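PDB 4K9Q: benzoylformate Decarboxylase from Polynucleobacter necessarius, which probably decarboxylates benzoylformate to benzaldehyde, using thiamine diphosphate held by a magnesium ion as its cofactor. Local coordinates for residues Y451-N456 against T517-V522; E222-P227 against D327-N332. All blocks are in the same frame, centred on the assembly; numbering follows the deposited sequence.

Contact 1 (Y451-N456 against T517-V522); sequences YVVFQN and TSVIVV. With MG (magnesium ion), chain C; TPP (thiamine diphosphate), chain D.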
ATOM      1  N   TYR A 451     -33.857 -17.205 -13.943  1.00  9.76           N
ATOM      2  CA  TYR A 451     -33.548 -15.811 -14.211  1.00 11.42           C
ATOM      3  C   TYR A 451     -34.700 -15.177 -14.956  1.00 14.15           C
ATOM      4  O   TYR A 451     -35.042 -15.611 -16.052  1.00 13.96           O
ATOM      5  CB  TYR A 451     -32.284 -15.692 -15.059  1.00 10.40           C
ATOM      6  CG  TYR A 451     -31.042 -16.166 -14.361  1.00 11.57           C
ATOM      7  CD1 TYR A 451     -30.408 -17.345 -14.743  1.00 11.82           C
ATOM      8  CD2 TYR A 451     -30.495 -15.426 -13.317  1.00 10.58           C
ATOM      9  CE1 TYR A 451     -29.257 -17.777 -14.107  1.00 10.83           C
ATOM     10  CE2 TYR A 451     -29.345 -15.855 -12.665  1.00  9.87           C
ATOM     11  CZ  TYR A 451     -28.733 -17.028 -13.067  1.00 11.61           C
ATOM     12  OH  TYR A 451     -27.588 -17.452 -12.432  1.00 12.34           O
ATOM     13  N   VAL A 452     -35.305 -14.157 -14.355  1.00 10.13           N
ATOM     14  CA  VAL A 452     -36.322 -13.379 -15.046  1.00  9.39           C
ATOM     15  C   VAL A 452     -35.686 -12.052 -15.420  1.00 11.32           C
ATOM     16  O   VAL A 452     -35.330 -11.255 -14.541  1.00 11.09           O
ATOM     17  CB  VAL A 452     -37.574 -13.147 -14.179  1.00 11.59           C
ATOM     18  CG1 VAL A 452     -38.635 -12.381 -14.967  1.00 11.09           C
ATOM     19  CG2 VAL A 452     -38.136 -14.488 -13.702  1.00 15.36           C
ATOM     20  N   VAL A 453     -35.519 -11.825 -16.718  1.00 11.21           N
ATOM     21  CA  VAL A 453     -34.826 -10.634 -17.198  1.00  9.70           C
ATOM     22  C   VAL A 453     -35.813  -9.567 -17.661  1.00 13.38           C
ATOM     23  O   VAL A 453     -36.592  -9.782 -18.594  1.00 12.89           O
ATOM     24  CB  VAL A 453     -33.862 -10.961 -18.360  1.00 11.42           C
ATOM     25  CG1 VAL A 453     -33.082  -9.703 -18.777  1.00 15.48           C
ATOM     26  CG2 VAL A 453     -32.915 -12.077 -17.982  1.00 11.12           C
ATOM     27  N   PHE A 454     -35.768  -8.421 -16.997  1.00 11.51           N
ATOM     28  CA  PHE A 454     -36.619  -7.288 -17.327  1.00 11.28           C
ATOM     29  C   PHE A 454     -35.980  -6.463 -18.434  1.00 12.51           C
ATOM     30  O   PHE A 454     -35.062  -5.676 -18.194  1.00 12.30           O
ATOM     31  CB  PHE A 454     -36.868  -6.443 -16.068  1.00 10.46           C
ATOM     32  CG  PHE A 454     -37.727  -7.141 -15.044  1.00 12.49           C
ATOM     33  CD1 PHE A 454     -37.245  -8.229 -14.333  1.00 14.06           C
ATOM     34  CD2 PHE A 454     -39.017  -6.705 -14.797  1.00 12.67           C
ATOM     35  CE1 PHE A 454     -38.044  -8.882 -13.397  1.00 11.68           C
ATOM     36  CE2 PHE A 454     -39.820  -7.339 -13.855  1.00 13.11           C
ATOM     37  CZ  PHE A 454     -39.333  -8.432 -13.157  1.00 12.36           C
ATOM     38  N   GLN A 455     -36.451  -6.652 -19.660  1.00 12.30           N
ATOM     39  CA  GLN A 455     -35.782  -6.044 -20.804  1.00 12.43           C
ATOM     40  C   GLN A 455     -36.393  -4.707 -21.237  1.00 12.84           C
ATOM     41  O   GLN A 455     -37.380  -4.674 -21.966  1.00 12.65           O
ATOM     42  CB  GLN A 455     -35.709  -7.025 -21.981  1.00 14.83           C
ATOM     43  CG  GLN A 455     -34.916  -6.469 -23.146  1.00 16.52           C
ATOM     44  CD  GLN A 455     -34.742  -7.460 -24.267  1.00 22.38           C
ATOM     45  OE1 GLN A 455     -35.716  -7.967 -24.826  1.00 32.14           O
ATOM     46  NE2 GLN A 455     -33.500  -7.727 -24.619  1.00 24.86           N
ATOM     47  N   ASN A 456     -35.793  -3.601 -20.783  1.00 11.33           N
ATOM     48  CA  ASN A 456     -36.195  -2.267 -21.240  1.00 11.81           C
ATOM     49  C   ASN A 456     -35.214  -1.650 -22.241  1.00 13.64           C
ATOM     50  O   ASN A 456     -35.365  -0.493 -22.642  1.00 14.83           O
ATOM     51  CB  ASN A 456     -36.474  -1.310 -20.058  1.00 12.23           C
ATOM     52  CG  ASN A 456     -35.293  -1.189 -19.108  1.00 14.59           C
ATOM     53  OD1 ASN A 456     -34.208  -1.659 -19.412  1.00 11.82           O
ATOM     54  ND2 ASN A 456     -35.505  -0.560 -17.954  1.00 12.03           N
ATOM     55  N   THR A 517     -31.472 -24.689 -14.734  1.00 11.31           N
ATOM     56  CA  THR A 517     -31.366 -23.243 -14.888  1.00 12.89           C
ATOM     57  C   THR A 517     -32.151 -22.774 -16.107  1.00 12.95           C
ATOM     58  O   THR A 517     -31.984 -23.314 -17.203  1.00 12.32           O
ATOM     59  CB  THR A 517     -29.885 -22.834 -14.996  1.00 12.27           C
ATOM     60  OG1 THR A 517     -29.228 -23.163 -13.770  1.00 12.05           O
ATOM     61  CG2 THR A 517     -29.732 -21.331 -15.262  1.00 11.45           C
ATOM     62  N   SER A 518     -32.999 -21.769 -15.896  1.00 10.55           N
ATOM     63  CA  SER A 518     -33.863 -21.214 -16.938  1.00 12.13           C
ATOM     64  C   SER A 518     -33.677 -19.700 -17.063  1.00 13.69           C
ATOM     65  O   SER A 518     -33.379 -19.020 -16.079  1.00 13.72           O
ATOM     66  CB  SER A 518     -35.334 -21.499 -16.609  1.00 13.83           C
ATOM     67  OG  SER A 518     -35.640 -22.889 -16.657  1.00 16.35           O
ATOM     68  N   VAL A 519     -33.875 -19.182 -18.273  1.00 11.05           N
ATOM     69  CA  VAL A 519     -33.902 -17.746 -18.522  1.00 12.03           C
ATOM     70  C   VAL A 519     -35.232 -17.372 -19.171  1.00 12.67           C
ATOM     71  O   VAL A 519     -35.619 -17.938 -20.200  1.00 13.02           O
ATOM     72  CB  VAL A 519     -32.726 -17.309 -19.421  1.00 12.72           C
ATOM     73  CG1 VAL A 519     -32.809 -15.822 -19.752  1.00 12.77           C
ATOM     74  CG2 VAL A 519     -31.409 -17.632 -18.740  1.00  8.83           C
ATOM     75  N   ILE A 520     -35.936 -16.435 -18.552  1.00 10.34           N
ATOM     76  CA  ILE A 520     -37.197 -15.933 -19.081  1.00 11.08           C
ATOM     77  C   ILE A 520     -37.040 -14.446 -19.359  1.00 13.74           C
ATOM     78  O   ILE A 520     -36.850 -13.656 -18.438  1.00 12.15           O
ATOM     79  CB  ILE A 520     -38.341 -16.164 -18.079  1.00 10.48           C
ATOM     80  CG1 ILE A 520     -38.434 -17.657 -17.748  1.00 11.45           C
ATOM     81  CG2 ILE A 520     -39.663 -15.624 -18.631  1.00 15.04           C
ATOM     82  CD1 ILE A 520     -39.448 -18.008 -16.676  1.00 13.76           C
ATOM     83  N   VAL A 521     -37.108 -14.065 -20.629  1.00 10.69           N
ATOM     84  CA  VAL A 521     -36.907 -12.671 -21.008  1.00  8.69           C
ATOM     85  C   VAL A 521     -38.268 -11.988 -21.155  1.00 13.72           C
ATOM     86  O   VAL A 521     -39.138 -12.464 -21.893  1.00 12.68           O
ATOM     87  CB  VAL A 521     -36.083 -12.568 -22.322  1.00 11.91           C
ATOM     88  CG1 VAL A 521     -35.832 -11.106 -22.692  1.00 11.66           C
ATOM     89  CG2 VAL A 521     -34.763 -13.347 -22.190  1.00 11.08           C
ATOM     90  N   VAL A 522     -38.452 -10.888 -20.431  1.00 11.72           N
ATOM     91  CA  VAL A 522     -39.706 -10.155 -20.429  1.00 12.25           C
ATOM     92  C   VAL A 522     -39.474  -8.729 -20.934  1.00 12.45           C
ATOM     93  O   VAL A 522     -38.860  -7.914 -20.245  1.00 12.59           O
ATOM     94  CB  VAL A 522     -40.303 -10.086 -19.010  1.00 13.41           C
ATOM     95  CG1 VAL A 522     -41.727  -9.512 -19.064  1.00 15.01           C
ATOM     96  CG2 VAL A 522     -40.286 -11.465 -18.357  1.00 15.21           C
TER
HETATM   97 MG    MG C 601     -32.450  -2.251 -18.253  1.00 10.32          MG
HETATM   98  N1' TPP D 602     -20.625  -1.085 -13.498  1.00 11.16           N
HETATM   99  C2' TPP D 602     -20.653  -1.852 -12.343  1.00 13.06           C
HETATM  100  CM2 TPP D 602     -19.721  -3.016 -12.182  1.00 13.69           C
HETATM  101  N3' TPP D 602     -21.524  -1.549 -11.314  1.00 11.81           N
HETATM  102  C4' TPP D 602     -22.380  -0.483 -11.433  1.00 14.76           C
HETATM  103  N4' TPP D 602     -23.206  -0.188 -10.432  1.00 14.21           N
HETATM  104  C5' TPP D 602     -22.385   0.273 -12.607  1.00 13.17           C
HETATM  105  C6' TPP D 602     -21.494  -0.014 -13.639  1.00 13.00           C
HETATM  106  C7' TPP D 602     -23.323   1.445 -12.738  1.00 13.93           C
HETATM  107  N3  TPP D 602     -24.738   1.143 -12.902  1.00 15.00           N
HETATM  108  C2  TPP D 602     -25.683   1.218 -11.891  1.00 20.14           C
HETATM  109  S1  TPP D 602     -27.181   0.863 -12.361  0.75 14.64           S
HETATM  110  C5  TPP D 602     -26.687   0.609 -13.878  1.00 11.77           C
HETATM  111  C4  TPP D 602     -25.323   0.799 -14.080  1.00 19.58           C
HETATM  112  CM4 TPP D 602     -24.593   0.630 -15.388  1.00 12.14           C
HETATM  113  C6  TPP D 602     -27.752   0.241 -14.873  1.00 17.16           C
HETATM  114  C7  TPP D 602     -28.481  -1.062 -14.593  1.00 13.81           C
HETATM  115  O7  TPP D 602     -29.222  -1.321 -15.763  1.00 16.37           O
HETATM  116  PA  TPP D 602     -30.221  -2.578 -15.868  1.00 14.79           P
HETATM  117  O1A TPP D 602     -29.563  -3.774 -15.242  1.00 14.04           O
HETATM  118  O2A TPP D 602     -30.578  -2.837 -17.296  1.00 14.48           O
HETATM  119  O3A TPP D 602     -31.442  -2.190 -14.897  1.00 13.58           O
HETATM  120  PB  TPP D 602     -32.589  -1.086 -15.126  1.00 14.54           P
HETATM  121  O1B TPP D 602     -32.139   0.143 -14.404  1.00 17.35           O
HETATM  122  O2B TPP D 602     -33.842  -1.656 -14.502  1.00 18.59           O
HETATM  123  O3B TPP D 602     -32.765  -0.780 -16.579  1.00 12.17           O
HETATM  124  O   HOH W   1     -33.805  -3.625 -16.915  1.00 13.80           O
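The Tyr451 ring meets Thr517 at its edge, where CG2 lies near the ring plane, 3.8 Å from CE1; Ser518 O and Val519 CG2 approach the same ring obliquely. With CG anti to the carbonyl carbon (chi1 -66°), the ring stands on one face of the sheet, beside Thr517 and Val519, and its OH bonds to Leu404 O. Replacing Tyr451 by an alanine removes the ring and its hydroxyl, which would probably leave Leu404 O without this donor and the Thr517 methyl without its neighbour. Between the two layers of side chains, strands 451-455 and 517-522 run parallel, and five backbone hydrogen bonds join them, from Tyr451 N to Ser518 O (2.8 Å) through to Gln455 N to Val522 O (2.8 Å). On the face bearing Tyr451, Val453 CG2 meets Val519 CG1 at 4.1 Å; on the other, Val452 CG1 touches Val522 CG2 at 3.9 Å. Helix 484-490 covers Val453 and Val521, whereas helices 352-361 and 501-513 cover the opposite face, as in the layered alpha/beta fold of thiamine diphosphate enzymes. Just beyond the strand, Asn456 OD1 binds magnesium at 2.2 Å and ND2 donates to the cofactor's O3B at 3.1 Å, while Asp429 and Glu458 complete the protein ligands. A metal-bound water also donates to Phe454 O, at 2.7 Å. Near-linear backbone bonds and apolar packing probably help to hold the strand end from which one amide grips both metal and diphosphate.

Contact 2 (E222-P227 against D327-N332); sequences ERLNAP and DQREKN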
ATOM      1  N   GLU A 222     -41.613  -5.626  19.042  1.00 15.46           N
ATOM      2  CA  GLU A 222     -42.923  -5.839  19.647  1.00 17.63           C
ATOM      3  C   GLU A 222     -42.926  -5.362  21.102  1.00 22.33           C
ATOM      4  O   GLU A 222     -43.944  -4.895  21.614  1.00 24.14           O
ATOM      5  CB  GLU A 222     -43.338  -7.310  19.537  1.00 17.98           C
ATOM      6  CG  GLU A 222     -43.710  -7.717  18.107  1.00 18.50           C
ATOM      7  CD  GLU A 222     -44.135  -9.168  17.970  1.00 21.79           C
ATOM      8  OE1 GLU A 222     -43.944  -9.944  18.926  1.00 24.80           O
ATOM      9  OE2 GLU A 222     -44.648  -9.541  16.890  1.00 20.62           O
ATOM     10  N   ARG A 223     -41.775  -5.469  21.755  1.00 18.48           N
ATOM     11  CA  ARG A 223     -41.615  -4.967  23.116  1.00 21.36           C
ATOM     12  C   ARG A 223     -41.817  -3.450  23.161  1.00 22.74           C
ATOM     13  O   ARG A 223     -42.404  -2.919  24.101  1.00 23.87           O
ATOM     14  CB  ARG A 223     -40.224  -5.333  23.647  1.00 19.31           C
ATOM     15  CG  ARG A 223     -39.995  -4.981  25.121  1.00 24.81           C
ATOM     16  CD  ARG A 223     -40.842  -5.862  26.015  1.00 27.58           C
ATOM     17  NE  ARG A 223     -40.471  -7.271  25.912  1.00 33.08           N
ATOM     18  CZ  ARG A 223     -39.570  -7.858  26.695  1.00 37.99           C
ATOM     19  NH1 ARG A 223     -38.956  -7.150  27.629  1.00 33.22           N
ATOM     20  NH2 ARG A 223     -39.284  -9.148  26.545  1.00 35.00           N
ATOM     21  N   LEU A 224     -41.329  -2.755  22.138  1.00 20.91           N
ATOM     22  CA  LEU A 224     -41.448  -1.299  22.072  1.00 20.35           C
ATOM     23  C   LEU A 224     -42.690  -0.819  21.345  1.00 23.79           C
ATOM     24  O   LEU A 224     -43.062   0.350  21.449  1.00 27.39           O
ATOM     25  CB  LEU A 224     -40.225  -0.700  21.383  1.00 20.58           C
ATOM     26  CG  LEU A 224     -38.897  -0.805  22.103  1.00 23.80           C
ATOM     27  CD1 LEU A 224     -37.787  -0.295  21.200  1.00 24.81           C
ATOM     28  CD2 LEU A 224     -38.953  -0.013  23.403  1.00 30.04           C
ATOM     29  N   ASN A 225     -43.332  -1.717  20.606  1.00 22.63           N
ATOM     30  CA  ASN A 225     -44.426  -1.323  19.729  1.00 23.97           C
ATOM     31  C   ASN A 225     -44.030  -0.119  18.880  1.00 27.16           C
ATOM     32  O   ASN A 225     -44.819   0.810  18.687  1.00 28.35           O
ATOM     33  CB  ASN A 225     -45.690  -1.018  20.535  1.00 28.20           C
ATOM     34  CG  ASN A 225     -46.592  -2.225  20.681  1.00 31.36           C
ATOM     35  OD1 ASN A 225     -46.861  -2.932  19.710  1.00 34.90           O
ATOM     36  ND2 ASN A 225     -47.056  -2.477  21.899  1.00 35.07           N
ATOM     37  N   ALA A 226     -42.800  -0.143  18.374  1.00 22.01           N
ATOM     38  CA  ALA A 226     -42.286   0.956  17.562  1.00 19.93           C
ATOM     39  C   ALA A 226     -42.313   0.595  16.079  1.00 18.12           C
ATOM     40  O   ALA A 226     -42.203  -0.575  15.724  1.00 17.83           O
ATOM     41  CB  ALA A 226     -40.876   1.309  17.991  1.00 19.01           C
ATOM     42  N   PRO A 227     -42.465   1.605  15.210  1.00 17.48           N
ATOM     43  CA  PRO A 227     -42.367   1.346  13.773  1.00 15.39           C
ATOM     44  C   PRO A 227     -40.965   0.857  13.414  1.00 15.32           C
ATOM     45  O   PRO A 227     -39.976   1.332  13.980  1.00 16.58           O
ATOM     46  CB  PRO A 227     -42.624   2.723  13.151  1.00 17.90           C
ATOM     47  CG  PRO A 227     -42.229   3.693  14.206  1.00 22.72           C
ATOM     48  CD  PRO A 227     -42.616   3.041  15.505  1.00 20.39           C
ATOM     49  N   ASP A 327     -38.954  -2.417  29.172  1.00 31.50           N
ATOM     50  CA  ASP A 327     -40.312  -2.826  29.527  1.00 30.32           C
ATOM     51  C   ASP A 327     -41.276  -2.750  28.347  1.00 24.29           C
ATOM     52  O   ASP A 327     -41.139  -1.896  27.468  1.00 27.35           O
ATOM     53  CB  ASP A 327     -40.848  -1.979  30.683  0.51 35.34           C
ATOM     54  CG  ASP A 327     -40.240  -2.363  32.021  1.00 44.76           C
ATOM     55  OD1 ASP A 327     -39.988  -3.569  32.240  1.00 43.04           O
ATOM     56  OD2 ASP A 327     -40.017  -1.455  32.851  1.00 50.49           O
ATOM     57  N   GLN A 328     -42.255  -3.648  28.347  1.00 26.48           N
ATOM     58  CA  GLN A 328     -43.302  -3.654  27.335  1.00 25.52           C
ATOM     59  C   GLN A 328     -44.065  -2.335  27.274  1.00 29.73           C
ATOM     60  O   GLN A 328     -44.456  -1.789  28.302  1.00 31.18           O
ATOM     61  CB  GLN A 328     -44.285  -4.785  27.613  1.00 26.87           C
ATOM     62  CG  GLN A 328     -45.432  -4.837  26.628  1.00 31.52           C
ATOM     63  CD  GLN A 328     -44.981  -5.247  25.239  1.00 32.09           C
ATOM     64  OE1 GLN A 328     -44.383  -6.311  25.054  1.00 30.90           O
ATOM     65  NE2 GLN A 328     -45.264  -4.402  24.255  1.00 26.41           N
ATOM     66  N   ARG A 329     -44.282  -1.828  26.066  1.00 28.08           N
ATOM     67  CA  ARG A 329     -45.127  -0.648  25.876  1.00 30.12           C
ATOM     68  C   ARG A 329     -46.495  -1.012  25.313  1.00 34.02           C
ATOM     69  O   ARG A 329     -46.657  -2.059  24.685  1.00 34.60           O
ATOM     70  CB  ARG A 329     -44.454   0.348  24.944  1.00 30.81           C
ATOM     71  CG  ARG A 329     -43.120   0.830  25.433  1.00 31.25           C
ATOM     72  CD  ARG A 329     -42.634   1.967  24.577  1.00 36.25           C
ATOM     73  NE  ARG A 329     -41.469   2.607  25.167  1.00 33.38           N
ATOM     74  CZ  ARG A 329     -41.156   3.885  24.989  1.00 30.77           C
ATOM     75  NH1 ARG A 329     -41.927   4.658  24.237  1.00 27.46           N
ATOM     76  NH2 ARG A 329     -40.072   4.386  25.566  1.00 26.60           N
ATOM     77  N   GLU A 330     -47.480  -0.145  25.540  1.00 40.84           N
ATOM     78  CA  GLU A 330     -48.813  -0.346  24.980  1.00 43.34           C
ATOM     79  C   GLU A 330     -48.830   0.048  23.506  1.00 42.15           C
ATOM     80  O   GLU A 330     -48.008   0.858  23.067  1.00 44.93           O
ATOM     81  CB  GLU A 330     -49.860   0.450  25.764  0.70 39.66           C
ATOM     82  CG  GLU A 330     -50.203  -0.146  27.123  0.50 39.17           C
ATOM     83  CD  GLU A 330     -51.327   0.596  27.823  0.34 39.02           C
ATOM     84  OE1 GLU A 330     -51.504   1.803  27.556  0.32 35.35           O
ATOM     85  OE2 GLU A 330     -52.036  -0.031  28.638  0.27 38.31           O
ATOM     86  N   LYS A 331     -49.750  -0.536  22.741  1.00 44.39           N
ATOM     87  CA  LYS A 331     -49.893  -0.188  21.330  1.00 44.89           C
ATOM     88  C   LYS A 331     -50.070   1.320  21.212  1.00 49.23           C
ATOM     89  O   LYS A 331     -50.844   1.918  21.960  1.00 54.34           O
ATOM     90  CB  LYS A 331     -51.075  -0.922  20.692  0.50 40.87           C
ATOM     91  CG  LYS A 331     -50.747  -2.323  20.193  0.54 38.92           C
ATOM     92  CD  LYS A 331     -50.566  -3.300  21.341  0.50 36.66           C
ATOM     93  CE  LYS A 331     -49.991  -4.622  20.854  0.50 37.81           C
ATOM     94  NZ  LYS A 331     -50.804  -5.217  19.758  0.22 35.18           N
ATOM     95  N   ASN A 332     -49.341   1.937  20.289  1.00 48.01           N
ATOM     96  CA  ASN A 332     -49.332   3.394  20.192  1.00 48.82           C
ATOM     97  C   ASN A 332     -49.726   3.914  18.811  1.00 48.83           C
ATOM     98  O   ASN A 332     -49.151   4.887  18.314  1.00 46.87           O
ATOM     99  CB  ASN A 332     -47.962   3.948  20.596  1.00 49.81           C
ATOM    100  CG  ASN A 332     -46.822   3.260  19.874  0.71 41.02           C
ATOM    101  OD1 ASN A 332     -47.043   2.444  18.979  0.61 42.26           O
ATOM    102  ND2 ASN A 332     -45.593   3.589  20.256  0.47 41.12           N
TER
HETATM  103  O   HOH W   2     -43.124   3.027  21.513  1.00 27.19           O
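Asp327 and Gln328 lie along the bent side chain of Arg223, whose CD comes 3.5 Å from Gln328 N, while its NH1 bonds to Ile326 O. Gln328 folds back at chi2 (69°), which carries its amide beneath the last turn of helix 214-224. There NE2 donates to Glu222 O at 3.0 Å, using a lone pair of that oxygen within the plane of its carbonyl, and to Arg329 O of its own segment in a nearly straight bond of 2.8 Å. Arg329 N follows with a bond to Arg223 O at 2.9 Å, and Arg329 CD passes 3.5 Å from Leu224 O. The extended Arg329 chain sends the guanidinium on past Leu224 CD2 to Ser197 O. Arg329 O also receives Asn225 ND2, at 2.8 Å but from above the carbonyl plane and with a bent N-H (136°). Beyond Glu330, the Lys331 methylenes lie against the Asn225 amide, with CD 3.6 Å from ND2. Asn225 has positive phi where the helix ends. Two side-chain amides from opposite segments therefore converge on one carbonyl oxygen, and loop donors occupy the carbonyls of Glu222 and Arg223 at the helix C-terminus, where the helix offers few further backbone donors.

Overall arrangement
The two contacts illustrate how hydrogen bonding follows position in the fold. Contact 1 is wholly buried and joins neighbouring strands of the sheet in the C-terminal cofactor-binding domain; contact 2 lies at the surface, where the end of a central-domain helix meets the irregular chain between helices 315-323 and 352-361. They share no element, and the centres of contact 1 and contact 2 are about 43 Å apart. In contact 1 the strands pair through repeated main-chain bonds, with mostly aliphatic side chains between the layers; in contact 2 side-chain amides supply much of the bonding, with charged, solvent-facing residues such as Asp327, Glu330 and Lys331 around it. Contact 1 ends at the metal site, whereas contact 2 lies away from the cofactor and metal site.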